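PDB 4WCT: fructosyl amine:oxygen oxidoreductase from Neosartorya fumigata, which probably uses its bound FAD and molecular oxygen to oxidise fructosyl amines (Amadori products), releasing the amine in a deglycating reaction. Local coordinates for residues 20-31 and 229-238; 278-286 and 337-345. All coordinates share one frame; numbering follows the deposited sequence.

Interaction 1 (20-31 and 229-238). With FAD (flavin-adenine dinucleotide), chain C.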
loop_
_atom_site.group_PDB
_atom_site.type_symbol
_atom_site.label_atom_id
_atom_site.label_comp_id
_atom_site.label_asym_id
_atom_site.label_seq_id
_atom_site.Cartn_x
_atom_site.Cartn_y
_atom_site.Cartn_z
ATOM N N SER A 20 -8.337 27.177 -14.868
ATOM C CA SER A 20 -7.569 28.322 -14.387
ATOM C C SER A 20 -6.068 28.070 -14.568
ATOM O O SER A 20 -5.621 26.921 -14.518
ATOM C CB SER A 20 -7.882 28.573 -12.905
ATOM O OG SER A 20 -7.252 27.613 -12.068
ATOM N N ILE A 21 -5.283 29.136 -14.741
ATOM C CA ILE A 21 -3.834 28.981 -14.863
ATOM C C ILE A 21 -3.222 28.592 -13.513
ATOM O O ILE A 21 -3.399 29.291 -12.506
ATOM C CB ILE A 21 -3.139 30.269 -15.372
ATOM C CG1 ILE A 21 -3.831 30.804 -16.631
ATOM C CG2 ILE A 21 -1.678 29.993 -15.698
ATOM C CD1 ILE A 21 -3.629 29.945 -17.865
ATOM N N LEU A 22 -2.435 27.517 -13.506
ATOM C CA LEU A 22 -1.879 27.016 -12.252
ATOM C C LEU A 22 -0.698 27.883 -11.800
ATOM O O LEU A 22 0.217 28.159 -12.571
ATOM C CB LEU A 22 -1.412 25.563 -12.401
ATOM C CG LEU A 22 -0.884 24.932 -11.111
ATOM C CD1 LEU A 22 -2.029 24.664 -10.153
ATOM C CD2 LEU A 22 -0.114 23.647 -11.413
ATOM N N SER A 23 -0.704 28.216 -10.522
ATOM C CA SER A 23 0.398 28.885 -9.863
ATOM C C SER A 23 0.404 28.451 -8.414
ATOM O O SER A 23 -0.559 27.849 -7.931
ATOM C CB SER A 23 0.227 30.419 -9.948
ATOM O OG SER A 23 -0.679 30.914 -8.972
ATOM N N THR A 24 1.423 28.866 -7.679
ATOM C CA THR A 24 1.494 28.549 -6.270
ATOM C C THR A 24 0.442 29.271 -5.436
ATOM O O THR A 24 0.215 28.933 -4.272
ATOM C CB THR A 24 2.877 28.907 -5.729
ATOM O OG1 THR A 24 3.252 30.186 -6.250
ATOM C CG2 THR A 24 3.882 27.881 -6.178
ATOM N N GLU A 25 -0.223 30.257 -6.027
ATOM C CA GLU A 25 -1.333 30.901 -5.356
ATOM C C GLU A 25 -2.679 30.199 -5.590
ATOM O O GLU A 25 -3.664 30.542 -4.931
ATOM C CB GLU A 25 -1.452 32.359 -5.813
ATOM C CG GLU A 25 -0.309 33.215 -5.311
ATOM C CD GLU A 25 1.007 32.849 -5.967
ATOM O OE1 GLU A 25 1.081 32.881 -7.217
ATOM O OE2 GLU A 25 1.947 32.458 -5.237
ATOM N N SER A 26 -2.702 29.219 -6.487
ATOM C CA SER A 26 -3.928 28.472 -6.809
ATOM C C SER A 26 -4.386 27.683 -5.576
ATOM O O SER A 26 -3.586 26.954 -4.974
ATOM C CB SER A 26 -3.699 27.477 -7.956
ATOM O OG SER A 26 -3.274 28.062 -9.187
ATOM N N SER A 27 -5.682 27.729 -5.270
ATOM C CA SER A 27 -6.244 26.909 -4.204
ATOM C C SER A 27 -6.325 25.446 -4.656
ATOM O O SER A 27 -6.604 25.158 -5.828
ATOM C CB SER A 27 -7.630 27.414 -3.786
ATOM O OG SER A 27 -8.522 27.374 -4.883
ATOM N N ILE A 28 -5.834 24.576 -3.772
ATOM C CA ILE A 28 -5.822 23.144 -3.991
ATOM C C ILE A 28 -6.561 22.413 -2.885
ATOM O O ILE A 28 -6.379 22.728 -1.705
ATOM C CB ILE A 28 -4.364 22.632 -4.073
ATOM C CG1 ILE A 28 -3.650 23.352 -5.223
ATOM C CG2 ILE A 28 -4.357 21.138 -4.395
ATOM C CD1 ILE A 28 -2.172 23.175 -5.196
ATOM N N ILE A 29 -7.354 21.411 -3.276
ATOM C CA ILE A 29 -7.975 20.472 -2.324
ATOM C C ILE A 29 -7.424 19.077 -2.591
ATOM O O ILE A 29 -7.251 18.689 -3.744
ATOM C CB ILE A 29 -9.518 20.417 -2.464
ATOM C CG1 ILE A 29 -10.163 21.601 -1.747
ATOM C CG2 ILE A 29 -10.082 19.129 -1.897
ATOM C CD1 ILE A 29 -11.533 21.909 -2.294
ATOM N N VAL A 30 -6.962 18.434 -1.525
ATOM C CA VAL A 30 -6.522 17.036 -1.588
ATOM C C VAL A 30 -7.524 16.220 -0.833
ATOM O O VAL A 30 -7.828 16.514 0.333
ATOM C CB VAL A 30 -5.156 16.852 -0.904
ATOM C CG1 VAL A 30 -4.804 15.354 -0.818
ATOM C CG2 VAL A 30 -4.069 17.703 -1.582
ATOM N N ILE A 31 -8.134 15.259 -1.523
ATOM C CA ILE A 31 -9.090 14.370 -0.918
ATOM C C ILE A 31 -8.358 13.091 -0.501
ATOM O O ILE A 31 -7.950 12.273 -1.341
ATOM C CB ILE A 31 -10.236 14.023 -1.896
ATOM C CG1 ILE A 31 -10.913 15.293 -2.466
ATOM C CG2 ILE A 31 -11.229 13.079 -1.266
ATOM C CD1 ILE A 31 -11.826 15.028 -3.644
ATOM N N HIS A 229 -16.610 22.598 -0.739
ATOM C CA HIS A 229 -15.257 23.132 -0.666
ATOM C C HIS A 229 -14.747 23.363 -2.074
ATOM O O HIS A 229 -14.637 22.435 -2.865
ATOM C CB HIS A 229 -14.355 22.122 0.067
ATOM C CG HIS A 229 -14.909 21.668 1.373
ATOM N ND1 HIS A 229 -14.547 22.230 2.578
ATOM C CD2 HIS A 229 -15.852 20.738 1.664
ATOM C CE1 HIS A 229 -15.181 21.610 3.554
ATOM N NE2 HIS A 229 -16.056 20.776 3.017
ATOM N N LYS A 230 -14.504 24.623 -2.423
ATOM C CA LYS A 230 -14.099 24.966 -3.770
ATOM C C LYS A 230 -12.594 25.143 -3.843
ATOM O O LYS A 230 -11.970 25.680 -2.913
ATOM C CB LYS A 230 -14.794 26.254 -4.236
ATOM C CG LYS A 230 -16.312 26.155 -4.276
ATOM C CD LYS A 230 -16.816 25.788 -5.653
ATOM C CE LYS A 230 -18.297 26.113 -5.811
ATOM N NZ LYS A 230 -18.518 27.211 -6.794
ATOM N N ALA A 231 -12.031 24.719 -4.974
ATOM C CA ALA A 231 -10.641 24.923 -5.282
ATOM C C ALA A 231 -10.404 25.006 -6.782
ATOM O O ALA A 231 -11.144 24.415 -7.593
ATOM C CB ALA A 231 -9.814 23.783 -4.682
ATOM N N HIS A 232 -9.301 25.640 -7.131
ATOM C CA HIS A 232 -8.807 25.700 -8.492
ATOM C C HIS A 232 -8.301 24.363 -9.013
ATOM O O HIS A 232 -8.433 24.070 -10.206
ATOM C CB HIS A 232 -7.699 26.742 -8.616
ATOM C CG HIS A 232 -8.202 28.153 -8.572
ATOM N ND1 HIS A 232 -7.852 29.039 -7.576
ATOM C CD2 HIS A 232 -9.129 28.788 -9.326
ATOM C CE1 HIS A 232 -8.514 30.170 -7.739
ATOM N NE2 HIS A 232 -9.286 30.048 -8.801
ATOM N N ARG A 233 -7.770 23.533 -8.116
ATOM C CA ARG A 233 -7.445 22.136 -8.488
ATOM C C ARG A 233 -7.834 21.186 -7.372
ATOM O O ARG A 233 -7.833 21.566 -6.214
ATOM C CB ARG A 233 -5.967 21.938 -8.732
ATOM C CG ARG A 233 -5.359 22.741 -9.878
ATOM C CD ARG A 233 -5.889 22.234 -11.209
ATOM N NE ARG A 233 -5.153 22.783 -12.343
ATOM C CZ ARG A 233 -5.377 23.992 -12.856
ATOM N NH1 ARG A 233 -6.386 24.721 -12.405
ATOM N NH2 ARG A 233 -4.690 24.402 -13.913
ATOM N N THR A 234 -8.315 20.002 -7.770
ATOM C CA THR A 234 -8.748 18.983 -6.812
ATOM C C THR A 234 -7.950 17.724 -7.082
ATOM O O THR A 234 -7.821 17.281 -8.248
ATOM C CB THR A 234 -10.253 18.706 -6.936
ATOM O OG1 THR A 234 -10.970 19.914 -6.644
ATOM C CG2 THR A 234 -10.689 17.603 -6.031
ATOM N N ILE A 235 -7.312 17.210 -6.029
ATOM C CA ILE A 235 -6.524 15.969 -6.139
ATOM C C ILE A 235 -7.246 14.859 -5.398
ATOM O O ILE A 235 -7.525 14.985 -4.207
ATOM C CB ILE A 235 -5.120 16.161 -5.553
ATOM C CG1 ILE A 235 -4.392 17.295 -6.302
ATOM C CG2 ILE A 235 -4.308 14.859 -5.632
ATOM C CD1 ILE A 235 -3.029 17.616 -5.711
ATOM N N LEU A 236 -7.587 13.789 -6.107
ATOM C CA LEU A 236 -8.258 12.661 -5.493
ATOM C C LEU A 236 -7.236 11.585 -5.143
ATOM O O LEU A 236 -6.697 10.921 -6.044
ATOM C CB LEU A 236 -9.333 12.117 -6.425
ATOM C CG LEU A 236 -10.113 10.882 -5.974
ATOM C CD1 LEU A 236 -10.724 10.997 -4.596
ATOM C CD2 LEU A 236 -11.204 10.516 -6.978
ATOM N N SER A 237 -6.954 11.469 -3.850
ATOM C CA SER A 237 -5.965 10.503 -3.309
ATOM C C SER A 237 -6.533 9.830 -2.104
ATOM O O SER A 237 -5.909 9.798 -1.038
ATOM C CB SER A 237 -4.625 11.201 -2.986
ATOM O OG SER A 237 -4.792 12.295 -2.093
ATOM N N ALA A 238 -7.687 9.181 -2.296
ATOM C CA ALA A 238 -8.407 8.604 -1.187
ATOM C C ALA A 238 -8.291 7.079 -1.144
ATOM O O ALA A 238 -9.086 6.444 -0.495
ATOM C CB ALA A 238 -9.870 9.054 -1.187
HETATM P PA FAD C . -4.419 5.059 2.057
HETATM O O1A FAD C . -3.084 5.072 2.743
HETATM O O2A FAD C . -5.405 3.966 2.329
HETATM O O5B FAD C . -5.082 6.449 2.367
HETATM C C5B FAD C . -6.387 6.749 1.850
HETATM C C4B FAD C . -6.985 7.856 2.711
HETATM O O4B FAD C . -8.214 8.340 2.080
HETATM C C3B FAD C . -7.350 7.423 4.127
HETATM O O3B FAD C . -6.728 8.248 5.126
HETATM C C2B FAD C . -8.875 7.557 4.165
HETATM O O2B FAD C . -9.434 7.842 5.446
HETATM C C1B FAD C . -9.124 8.637 3.110
HETATM N N9A FAD C . -10.501 8.577 2.573
HETATM C C8A FAD C . -11.246 7.483 2.330
HETATM N N7A FAD C . -12.480 7.835 1.902
HETATM C C5A FAD C . -12.467 9.189 1.796
HETATM C C6A FAD C . -13.461 10.202 1.465
HETATM N N6A FAD C . -14.701 9.848 1.085
HETATM N N1A FAD C . -13.085 11.493 1.586
HETATM C C2A FAD C . -11.853 11.880 1.941
HETATM N N3A FAD C . -10.905 10.997 2.298
HETATM C C4A FAD C . -11.178 9.670 2.243
HETATM N N1 FAD C . 2.781 -1.330 0.127
HETATM C C2 FAD C . 4.159 -1.369 0.149
HETATM O O2 FAD C . 4.760 -0.506 -0.489
HETATM N N3 FAD C . 4.822 -2.233 0.922
HETATM C C4 FAD C . 4.190 -3.207 1.610
HETATM O O4 FAD C . 4.776 -4.054 2.339
HETATM C C4X FAD C . 2.738 -3.243 1.611
HETATM N N5 FAD C . 2.062 -4.194 2.309
HETATM C C5X FAD C . 0.713 -4.038 2.480
HETATM C C6 FAD C . 0.008 -4.842 3.371
HETATM C C7 FAD C . -1.368 -4.742 3.453
HETATM C C7M FAD C . -2.089 -5.560 4.463
HETATM C C8 FAD C . -2.068 -3.735 2.644
HETATM C C8M FAD C . -3.538 -3.546 2.720
HETATM C C9 FAD C . -1.372 -2.867 1.840
HETATM C C9A FAD C . -0.009 -3.015 1.684
HETATM N N10 FAD C . 0.691 -2.196 0.794
HETATM C C10 FAD C . 2.086 -2.233 0.819
HETATM C "C1'" FAD C . 0.082 -1.211 -0.089
HETATM C "C2'" FAD C . 0.069 0.190 0.502
HETATM O "O2'" FAD C . -0.419 0.076 1.831
HETATM C "C3'" FAD C . -0.857 1.069 -0.350
HETATM O "O3'" FAD C . -0.552 0.897 -1.742
HETATM C "C4'" FAD C . -0.749 2.547 0.037
HETATM O "O4'" FAD C . -0.754 2.670 1.458
HETATM C "C5'" FAD C . -1.963 3.268 -0.534
HETATM O "O5'" FAD C . -1.855 4.657 -0.224
HETATM P P FAD C . -3.106 5.627 -0.499
HETATM O O1P FAD C . -2.718 7.012 -0.032
HETATM O O2P FAD C . -3.543 5.384 -1.923
HETATM O O3P FAD C . -4.239 5.043 0.476
HETATM O O HOH W 1 -9.481 25.471 -12.773
#

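Interaction 2 (278-286 and 337-345)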
loop_
_atom_site.group_PDB
_atom_site.type_symbol
_atom_site.label_atom_id
_atom_site.label_comp_id
_atom_site.label_asym_id
_atom_site.label_seq_id
_atom_site.Cartn_x
_atom_site.Cartn_y
_atom_site.Cartn_z
ATOM N N LEU A 278 11.079 -11.371 5.928
ATOM C CA LEU A 278 10.993 -12.708 5.364
ATOM C C LEU A 278 9.641 -12.877 4.679
ATOM O O LEU A 278 8.612 -12.847 5.362
ATOM C CB LEU A 278 11.137 -13.744 6.463
ATOM C CG LEU A 278 10.898 -15.199 6.071
ATOM C CD1 LEU A 278 11.977 -15.722 5.117
ATOM C CD2 LEU A 278 10.867 -16.062 7.316
ATOM N N PHE A 279 9.663 -13.154 3.376
ATOM C CA PHE A 279 8.460 -13.253 2.544
ATOM C C PHE A 279 8.479 -14.555 1.743
ATOM O O PHE A 279 9.409 -14.800 0.999
ATOM C CB PHE A 279 8.433 -12.047 1.601
ATOM C CG PHE A 279 7.267 -12.025 0.639
ATOM C CD1 PHE A 279 6.005 -12.457 1.016
ATOM C CD2 PHE A 279 7.438 -11.476 -0.608
ATOM C CE1 PHE A 279 4.902 -12.279 0.170
ATOM C CE2 PHE A 279 6.353 -11.307 -1.474
ATOM C CZ PHE A 279 5.085 -11.679 -1.066
ATOM N N ASN A 280 7.454 -15.377 1.919
ATOM C CA ASN A 280 7.150 -16.482 1.031
ATOM C C ASN A 280 5.910 -16.112 0.221
ATOM O O ASN A 280 4.841 -15.803 0.790
ATOM C CB ASN A 280 6.923 -17.768 1.840
ATOM C CG ASN A 280 6.471 -18.930 0.985
ATOM O OD1 ASN A 280 5.689 -18.760 0.057
ATOM N ND2 ASN A 280 6.834 -20.128 1.379
ATOM N N ILE A 281 6.081 -16.044 -1.092
ATOM C CA ILE A 281 5.065 -15.462 -1.977
ATOM C C ILE A 281 3.745 -16.223 -1.988
ATOM O O ILE A 281 2.758 -15.723 -2.519
ATOM C CB ILE A 281 5.579 -15.316 -3.422
ATOM C CG1 ILE A 281 5.819 -16.694 -4.046
ATOM C CG2 ILE A 281 6.811 -14.427 -3.452
ATOM C CD1 ILE A 281 6.058 -16.605 -5.548
ATOM N N ALA A 282 3.691 -17.409 -1.401
ATOM C CA ALA A 282 2.431 -18.135 -1.309
ATOM C C ALA A 282 2.067 -18.486 0.113
ATOM O O ALA A 282 1.202 -19.333 0.323
ATOM C CB ALA A 282 2.450 -19.386 -2.181
ATOM N N LYS A 283 2.715 -17.849 1.102
ATOM C CA LYS A 283 2.381 -18.099 2.507
ATOM C C LYS A 283 2.240 -16.817 3.312
ATOM O O LYS A 283 1.228 -16.599 3.972
ATOM C CB LYS A 283 3.357 -19.034 3.199
ATOM C CG LYS A 283 3.219 -20.473 2.717
ATOM C CD LYS A 283 3.882 -21.429 3.706
ATOM C CE LYS A 283 3.780 -22.868 3.232
ATOM N NZ LYS A 283 2.464 -23.410 3.585
ATOM N N GLY A 284 3.216 -15.946 3.221
ATOM C CA GLY A 284 3.088 -14.658 3.930
ATOM C C GLY A 284 4.420 -14.017 4.231
ATOM O O GLY A 284 5.464 -14.476 3.771
ATOM N N PHE A 285 4.381 -13.050 5.134
ATOM C CA PHE A 285 5.587 -12.417 5.603
ATOM C C PHE A 285 5.438 -11.959 7.036
ATOM O O PHE A 285 4.334 -11.796 7.531
ATOM C CB PHE A 285 6.023 -11.262 4.691
ATOM C CG PHE A 285 4.988 -10.174 4.500
ATOM C CD1 PHE A 285 4.206 -10.159 3.351
ATOM C CD2 PHE A 285 4.904 -9.112 5.373
ATOM C CE1 PHE A 285 3.290 -9.128 3.124
ATOM C CE2 PHE A 285 3.981 -8.094 5.159
ATOM C CZ PHE A 285 3.193 -8.093 4.020
ATOM N N PHE A 286 6.569 -11.684 7.681
ATOM C CA PHE A 286 6.531 -11.023 8.989
ATOM C C PHE A 286 7.599 -9.988 9.083
ATOM O O PHE A 286 8.586 -10.047 8.341
ATOM C CB PHE A 286 6.649 -12.009 10.158
ATOM C CG PHE A 286 8.070 -12.312 10.583
ATOM C CD1 PHE A 286 8.632 -11.653 11.668
ATOM C CD2 PHE A 286 8.782 -13.300 9.978
ATOM C CE1 PHE A 286 9.902 -11.988 12.109
ATOM C CE2 PHE A 286 10.064 -13.628 10.387
ATOM C CZ PHE A 286 10.639 -12.940 11.431
ATOM N N ARG A 337 -0.808 -18.741 10.879
ATOM C CA ARG A 337 -0.216 -19.707 11.781
ATOM C C ARG A 337 0.526 -20.796 11.030
ATOM O O ARG A 337 1.550 -21.287 11.502
ATOM C CB ARG A 337 -1.285 -20.305 12.695
ATOM C CG ARG A 337 -1.871 -19.305 13.657
ATOM C CD ARG A 337 -2.739 -19.978 14.674
ATOM N NE ARG A 337 -3.445 -19.018 15.523
ATOM C CZ ARG A 337 -2.884 -18.332 16.514
ATOM N NH1 ARG A 337 -1.623 -18.547 16.845
ATOM N NH2 ARG A 337 -3.573 -17.403 17.187
ATOM N N ASP A 338 0.045 -21.137 9.838
ATOM C CA ASP A 338 0.769 -22.030 8.937
ATOM C C ASP A 338 2.151 -21.460 8.530
ATOM O O ASP A 338 3.162 -22.157 8.610
ATOM C CB ASP A 338 -0.064 -22.280 7.683
ATOM C CG ASP A 338 0.681 -23.105 6.639
ATOM O OD1 ASP A 338 0.844 -24.316 6.862
ATOM O OD2 ASP A 338 1.183 -22.541 5.635
ATOM N N PHE A 339 2.197 -20.163 8.208
ATOM C CA PHE A 339 3.463 -19.488 7.936
ATOM C C PHE A 339 4.378 -19.587 9.152
ATOM O O PHE A 339 5.569 -19.900 9.026
ATOM C CB PHE A 339 3.223 -18.018 7.582
ATOM C CG PHE A 339 4.471 -17.192 7.488
ATOM C CD1 PHE A 339 5.162 -17.052 6.294
ATOM C CD2 PHE A 339 4.918 -16.495 8.584
ATOM C CE1 PHE A 339 6.310 -16.280 6.209
ATOM C CE2 PHE A 339 6.091 -15.770 8.531
ATOM C CZ PHE A 339 6.801 -15.663 7.324
ATOM N N LEU A 340 3.832 -19.288 10.329
ATOM C CA LEU A 340 4.621 -19.380 11.573
ATOM C C LEU A 340 5.103 -20.806 11.822
ATOM O O LEU A 340 6.223 -20.990 12.315
ATOM C CB LEU A 340 3.826 -18.894 12.767
ATOM C CG LEU A 340 3.550 -17.385 12.786
ATOM C CD1 LEU A 340 2.597 -17.133 13.928
ATOM C CD2 LEU A 340 4.850 -16.614 12.941
ATOM N N HIS A 341 4.286 -21.831 11.539
ATOM C CA HIS A 341 4.753 -23.186 11.770
ATOM C C HIS A 341 6.004 -23.530 10.982
ATOM O O HIS A 341 6.923 -24.175 11.506
ATOM C CB HIS A 341 3.683 -24.259 11.505
ATOM C CG HIS A 341 3.989 -25.543 12.213
ATOM N ND1 HIS A 341 4.809 -26.504 11.659
ATOM C CD2 HIS A 341 3.861 -25.875 13.524
ATOM C CE1 HIS A 341 5.144 -27.388 12.581
ATOM N NE2 HIS A 341 4.571 -27.039 13.719
ATOM N N ASP A 342 6.096 -23.032 9.760
ATOM C CA ASP A 342 7.229 -23.322 8.915
ATOM C C ASP A 342 8.504 -22.602 9.379
ATOM O O ASP A 342 9.592 -23.057 9.072
ATOM C CB ASP A 342 6.916 -22.926 7.481
ATOM C CG ASP A 342 6.149 -23.992 6.709
ATOM O OD1 ASP A 342 5.573 -24.926 7.328
ATOM O OD2 ASP A 342 6.012 -23.784 5.484
ATOM N N THR A 343 8.341 -21.427 10.002
ATOM C CA THR A 343 9.423 -20.448 10.202
ATOM C C THR A 343 9.814 -20.285 11.671
ATOM O O THR A 343 11.031 -20.262 12.040
ATOM C CB THR A 343 9.006 -19.089 9.620
ATOM O OG1 THR A 343 7.794 -18.641 10.247
ATOM C CG2 THR A 343 8.785 -19.184 8.113
ATOM N N MET A 344 8.789 -20.085 12.484
ATOM C CA MET A 344 8.883 -19.763 13.905
ATOM C C MET A 344 7.837 -20.576 14.694
ATOM O O MET A 344 6.944 -20.016 15.320
ATOM C CB MET A 344 8.657 -18.255 14.118
ATOM C CG MET A 344 9.762 -17.438 13.479
ATOM S SD MET A 344 9.709 -15.669 13.839
ATOM C CE MET A 344 8.180 -15.214 13.020
ATOM N N PRO A 345 7.976 -21.901 14.713
ATOM C CA PRO A 345 6.913 -22.733 15.296
ATOM C C PRO A 345 6.713 -22.514 16.788
ATOM O O PRO A 345 5.617 -22.768 17.307
ATOM C CB PRO A 345 7.386 -24.176 15.014
ATOM C CG PRO A 345 8.814 -24.056 14.609
ATOM C CD PRO A 345 8.935 -22.714 13.931
#

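Interaction 1 (20-31 and 229-238)
Arg233, at the start of strand 233-236, reaches to Ser20 in the loop leading into strand 28-31. Its side chain folds at chi2 (-69°), which turns the guanidinium end-on to Ser20: NH2 donates to Ser20 O at 2.8 Å, almost in line with the carbonyl, while NH1 shares that oxygen and also reaches Ser20 OG. Ser20 O lies in the guanidinium plane, and Leu22 CD1 sits over one face of the group near its rim. NH1 also binds His232 O, which helps fix the head's rotation. Next to it, Ser27 OG accepts from His232 N (2.9 Å), and Ser27 N makes a weak hydrogen bond to His232 ND1 from the edge of the imidazole, in its plane. Beyond these residues the two segments run as parallel neighbours in the central sheet of the Rossmann-type FAD-binding domain, bonded in turn from Ser27 O to Ile31 O. Ile28 and Val30 share one face with Ile235, where helix 35-46 packs on Ile28 and Ile235. On the other face Ile29 lays CD1 against Ala231 CB at a tight 3.5 Å, and Ile31 CD1 meets Thr234 CG2 at 3.7 Å. At the C-terminal end Ile31 O accepts from both Ser237 N and Ser237 OG, the hydroxyl coming from above the carbonyl plane; Ile31 CG2 touches the adenine at FAD C2A (3.5 Å), and Ala238 CA approaches FAD O4B.

Interaction 2 (278-286 and 337-345)
Phe339 presents its ring to the hairpin 278-286 with both faces occupied: Thr343 CG2, one helical turn on, lies over one, and the backbone N of Phe285 over the other, each displaced toward the rim. Phe286 CD2 stands at the ring edge, in its plane, 3.9 Å from Phe339 CE2, and Lys283 CB is near the plane at another part of the edge. With CG anti to the backbone N (chi1 171°), the Phe339 ring extends from the helix to the hairpin, bringing CE1 to 3.1 Å from Gly284 O. The Phe286 side chain crosses that of Phe339 at about a right angle. Met344 CE stands over the centre of the Phe286 ring, 3.5 Å from the centroid and only 5° off the normal, a CH-pi contact; the bend at the last torsion swings CE there, and SD also lies over that face, a Met-aromatic contact. Leu278 CD2 fills in against Thr343 CG2 at 3.8 Å. Helix 337-343 crosses strand 284-286 at -67°, covering a hairpin whose turn carries a classic beta bulge, Lys283 and Gly284 both facing Asn280, and an Asx turn from Asn280 OD1 to Ala282 N. Past the aromatic patch, Lys283 stretches out and bends at its last torsion to put NZ 2.6 Å from Asp338 OD2, on the syn lone pair. Asp342 OD2, hydrogen-bonded to Trp167 NE1, lies 4.0 Å from Lys283 NZ, too long for a salt bridge. Its charge may still help stabilise the ammonium at longer range, so the contact combines apolar packing around Phe339 and Phe286 with a salt bridge beside it.

How the interactions relate
Interaction 1 closes before interaction 2 opens along the chain, and the two lie on opposite sides of its centre, about 44 Å apart between centres and about 20 Å between nearest atoms. They share no sheet: strands 28-31 and 233-236 are neighbours in the six-stranded FAD-binding sheet, whereas strands 277-280 and 284-287 belong to the ten-stranded mixed sheet, against which helix 330-343 rests. What connects them is the cofactor. FAD stretches between the two, its adenosine end against Ile31 and Ala238 of interaction 1, while Phe285 of interaction 2 comes within about 4 Å of it. The extended dinucleotide therefore bridges regions built from separate sheets.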